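Local coordinates for TetR/AcrR family transcriptional regulator (Bradyrhizobium diazoefficiens, PDB 6G8G), which probably represses transcription as a dimeric TetR-family DNA-binding regulator and responds to flavonoid inducers such as genistein, at residues W31-S40 and F116-F127. Numbering follows the deposited sequence.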
# COMPACT_ATOMS: atom_id res chain seq x y z
N TRP A 31 -11.30 -17.72 -13.15
CA TRP A 31 -10.18 -16.82 -12.91
C TRP A 31 -9.96 -15.97 -14.17
O TRP A 31 -9.91 -14.75 -14.10
CB TRP A 31 -8.95 -17.66 -12.53
CG TRP A 31 -7.71 -16.96 -12.29
CD1 TRP A 31 -6.49 -17.15 -12.91
CD2 TRP A 31 -7.52 -15.96 -11.33
NE1 TRP A 31 -5.55 -16.31 -12.38
CE2 TRP A 31 -6.16 -15.56 -11.41
CE3 TRP A 31 -8.37 -15.34 -10.40
CZ2 TRP A 31 -5.63 -14.58 -10.59
CZ3 TRP A 31 -7.85 -14.37 -9.60
CH2 TRP A 31 -6.49 -13.99 -9.69
N GLN A 32 -9.88 -16.64 -15.31
CA GLN A 32 -9.67 -15.97 -16.58
C GLN A 32 -10.70 -14.86 -16.79
O GLN A 32 -10.34 -13.73 -17.14
CB GLN A 32 -9.77 -16.99 -17.70
CG GLN A 32 -9.51 -16.43 -19.09
CD GLN A 32 -8.13 -15.86 -19.33
OE1 GLN A 32 -7.26 -16.57 -19.84
NE2 GLN A 32 -7.93 -14.57 -19.03
N LEU A 33 -11.97 -15.15 -16.59
CA LEU A 33 -12.99 -14.15 -16.83
C LEU A 33 -12.95 -13.00 -15.82
O LEU A 33 -13.16 -11.84 -16.18
CB LEU A 33 -14.38 -14.78 -16.83
CG LEU A 33 -14.68 -15.63 -18.07
CD1 LEU A 33 -15.94 -16.45 -17.89
CD2 LEU A 33 -14.84 -14.72 -19.28
N PHE A 34 -12.70 -13.32 -14.56
CA PHE A 34 -12.66 -12.30 -13.56
C PHE A 34 -11.56 -11.31 -13.91
O PHE A 34 -11.74 -10.10 -13.73
CB PHE A 34 -12.43 -12.88 -12.16
CG PHE A 34 -13.57 -13.69 -11.64
CD1 PHE A 34 -14.85 -13.53 -12.11
CD2 PHE A 34 -13.36 -14.61 -10.66
CE1 PHE A 34 -15.89 -14.32 -11.64
CE2 PHE A 34 -14.39 -15.40 -10.19
CZ PHE A 34 -15.66 -15.25 -10.68
N LEU A 35 -10.42 -11.79 -14.41
CA LEU A 35 -9.38 -10.81 -14.71
C LEU A 35 -9.59 -10.16 -16.06
O LEU A 35 -9.27 -8.99 -16.18
CB LEU A 35 -7.93 -11.19 -14.40
CG LEU A 35 -7.53 -12.62 -14.38
CD1 LEU A 35 -7.53 -13.15 -15.79
CD2 LEU A 35 -6.16 -12.73 -13.74
N GLU A 36 -10.20 -10.83 -17.04
CA GLU A 36 -10.60 -10.15 -18.29
C GLU A 36 -11.62 -9.04 -18.02
O GLU A 36 -11.37 -7.90 -18.36
CB GLU A 36 -11.19 -11.12 -19.33
CG GLU A 36 -10.20 -11.96 -20.16
CD GLU A 36 -10.87 -13.08 -20.99
OE1 GLU A 36 -10.27 -14.17 -21.16
OE2 GLU A 36 -11.99 -12.89 -21.49
N GLN A 37 -12.69 -9.38 -17.33
CA GLN A 37 -13.90 -8.54 -17.26
C GLN A 37 -14.27 -7.96 -15.90
O GLN A 37 -15.16 -7.12 -15.83
CB GLN A 37 -15.08 -9.40 -17.65
CG GLN A 37 -15.25 -9.64 -19.12
CD GLN A 37 -16.12 -10.86 -19.36
OE1 GLN A 37 -16.79 -11.34 -18.45
NE2 GLN A 37 -16.10 -11.37 -20.58
N GLY A 38 -13.65 -8.42 -14.83
CA GLY A 38 -14.11 -8.05 -13.50
C GLY A 38 -15.07 -9.08 -12.93
O GLY A 38 -15.60 -9.96 -13.63
N PHE A 39 -15.29 -8.98 -11.63
CA PHE A 39 -16.09 -9.93 -10.91
C PHE A 39 -17.58 -9.76 -11.24
O PHE A 39 -18.24 -10.72 -11.70
CB PHE A 39 -15.85 -9.79 -9.41
CG PHE A 39 -16.69 -10.72 -8.58
CD1 PHE A 39 -16.49 -12.09 -8.61
CD2 PHE A 39 -17.68 -10.20 -7.75
CE1 PHE A 39 -17.25 -12.94 -7.84
CE2 PHE A 39 -18.45 -11.05 -6.98
CZ PHE A 39 -18.23 -12.42 -7.02
N SER A 40 -18.11 -8.56 -11.02
CA SER A 40 -19.53 -8.29 -11.32
C SER A 40 -19.94 -8.45 -12.79
O SER A 40 -21.01 -8.92 -13.10
CB SER A 40 -19.87 -6.87 -10.90
OG SER A 40 -19.87 -6.76 -9.49
N PHE A 116 -5.37 -10.08 -7.89
CA PHE A 116 -6.43 -10.22 -6.88
C PHE A 116 -6.87 -8.91 -6.31
O PHE A 116 -8.07 -8.63 -6.16
CB PHE A 116 -6.00 -11.09 -5.71
CG PHE A 116 -6.40 -12.51 -5.87
CD1 PHE A 116 -7.72 -12.88 -5.65
CD2 PHE A 116 -5.50 -13.45 -6.27
CE1 PHE A 116 -8.13 -14.15 -5.81
CE2 PHE A 116 -5.90 -14.75 -6.42
CZ PHE A 116 -7.23 -15.10 -6.19
N VAL A 117 -5.89 -8.10 -5.98
CA VAL A 117 -6.19 -6.84 -5.36
C VAL A 117 -6.91 -5.96 -6.37
O VAL A 117 -7.82 -5.18 -6.02
CB VAL A 117 -4.92 -6.16 -4.86
CG1 VAL A 117 -5.21 -4.74 -4.41
CG2 VAL A 117 -4.30 -6.99 -3.74
N ARG A 118 -6.51 -6.06 -7.63
CA ARG A 118 -7.13 -5.27 -8.64
C ARG A 118 -8.59 -5.64 -8.72
O ARG A 118 -9.46 -4.79 -8.70
CB ARG A 118 -6.49 -5.49 -9.99
CG ARG A 118 -6.45 -4.22 -10.74
CD ARG A 118 -5.87 -4.50 -12.10
NE ARG A 118 -4.51 -3.94 -12.12
CZ ARG A 118 -3.39 -4.61 -12.39
NH1 ARG A 118 -3.42 -5.90 -12.75
NH2 ARG A 118 -2.23 -3.93 -12.35
N ILE A 119 -8.85 -6.94 -8.82
CA ILE A 119 -10.20 -7.43 -8.95
C ILE A 119 -11.08 -7.01 -7.78
O ILE A 119 -12.19 -6.56 -8.01
CB ILE A 119 -10.24 -8.94 -9.07
CG1 ILE A 119 -9.68 -9.35 -10.42
CG2 ILE A 119 -11.67 -9.45 -8.96
CD1 ILE A 119 -9.33 -10.82 -10.50
N ILE A 120 -10.58 -7.13 -6.56
CA ILE A 120 -11.36 -6.73 -5.40
C ILE A 120 -11.55 -5.19 -5.28
O ILE A 120 -12.66 -4.70 -4.97
CB ILE A 120 -10.72 -7.26 -4.12
CG1 ILE A 120 -10.80 -8.77 -4.15
CG2 ILE A 120 -11.48 -6.73 -2.91
CD1 ILE A 120 -9.77 -9.44 -3.27
N ALA A 121 -10.48 -4.45 -5.53
CA ALA A 121 -10.55 -3.00 -5.44
C ALA A 121 -11.53 -2.42 -6.45
O ALA A 121 -12.15 -1.39 -6.19
CB ALA A 121 -9.17 -2.42 -5.68
N ASN A 122 -11.62 -3.06 -7.61
CA ASN A 122 -12.42 -2.54 -8.70
C ASN A 122 -13.90 -2.75 -8.38
O ASN A 122 -14.77 -2.21 -9.06
CB ASN A 122 -11.95 -3.09 -10.06
CG ASN A 122 -10.73 -2.34 -10.61
OD1 ASN A 122 -9.88 -1.81 -9.88
ND2 ASN A 122 -10.64 -2.28 -11.94
N GLU A 123 -14.19 -3.49 -7.31
CA GLU A 123 -15.55 -3.64 -6.84
C GLU A 123 -16.01 -2.48 -5.93
O GLU A 123 -17.17 -2.41 -5.53
CB GLU A 123 -15.72 -4.98 -6.10
CG GLU A 123 -15.71 -6.20 -7.02
CD GLU A 123 -16.38 -6.00 -8.41
OE1 GLU A 123 -15.68 -6.14 -9.41
OE2 GLU A 123 -17.58 -5.69 -8.56
N SER A 124 -15.11 -1.57 -5.59
CA SER A 124 -15.50 -0.33 -4.90
C SER A 124 -16.32 -0.63 -3.64
O SER A 124 -17.30 0.05 -3.35
CB SER A 124 -16.31 0.57 -5.86
OG SER A 124 -15.71 0.66 -7.15
N GLY A 125 -15.92 -1.66 -2.91
CA GLY A 125 -16.49 -1.97 -1.62
C GLY A 125 -17.83 -2.66 -1.60
O GLY A 125 -18.46 -2.71 -0.57
N ARG A 126 -18.29 -3.21 -2.72
CA ARG A 126 -19.56 -3.91 -2.72
C ARG A 126 -19.48 -5.36 -2.26
O ARG A 126 -20.50 -6.05 -2.24
CB ARG A 126 -20.17 -3.94 -4.12
CG ARG A 126 -20.40 -2.61 -4.80
CD ARG A 126 -21.35 -2.71 -5.99
NE ARG A 126 -20.68 -2.03 -7.10
CZ ARG A 126 -19.84 -2.63 -7.94
NH1 ARG A 126 -19.23 -1.93 -8.88
NH2 ARG A 126 -19.63 -3.94 -7.86
N PHE A 127 -18.28 -5.88 -2.02
CA PHE A 127 -18.17 -7.25 -1.57
C PHE A 127 -17.26 -7.33 -0.36
O PHE A 127 -16.24 -7.99 -0.40
CB PHE A 127 -17.75 -8.18 -2.72
CG PHE A 127 -18.82 -8.31 -3.79
CD1 PHE A 127 -19.95 -9.10 -3.57
CD2 PHE A 127 -18.73 -7.62 -5.00
CE1 PHE A 127 -20.96 -9.20 -4.53
CE2 PHE A 127 -19.74 -7.72 -5.97
CZ PHE A 127 -20.86 -8.51 -5.73
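Trp31 and Phe39 both carry CG anti to the backbone N (chi1 178° in each), which sends the indole of Trp31 to Phe116 and Ile119 and the ring of Phe39 to Phe127. CH2 of Trp31 lies over one face of the Phe116 ring, offset toward its rim, 3.4 Å from CE2 of Phe116; the two ring planes are inclined by 33°, an oblique pairing. Beside this pair, Ile119 points into the angle between the helices, its CD1 4.0 Å from CZ3 of Trp31 and in van der Waals range of CB of Phe34 and CB of Leu35. On its other branch, CG2 of Ile119 reaches CB of Phe39 at 4.2 Å.

Phe39 and Phe127 form a T-shaped pair: planes at 87°, centroids 5.0 Å apart, with CE2 of Phe39 above the centre of the Phe127 face. At the edge of the Phe127 ring, OG of Ser40 donates to OE2 of Glu123 at 2.7 Å, arriving from above the carboxylate plane. NH2 of Arg126 bonds the same oxygen at 2.8 Å from the opposite face, on the anti side, as a salt bridge. Replacing Glu123 with an alanine would probably leave the Arg126 guanidinium without its carboxylate mate and the Ser40 hydroxyl without its acceptor, freeing both groups to turn.

Phe69 of helix 65-82 meets Phe34, Phe39 and Ile119, and Phe116 touches Ile73, binding this helix into the same cluster. Segments 31-37 and 116-121 have axes 9.9 Å apart at closest approach; through them, helix 23-37 of the DNA-binding region and helix 114-121 of the ligand-binding region form the interdomain junction of a TetR-family repressor, across which inducer binding is generally transmitted to the helix-turn-helix.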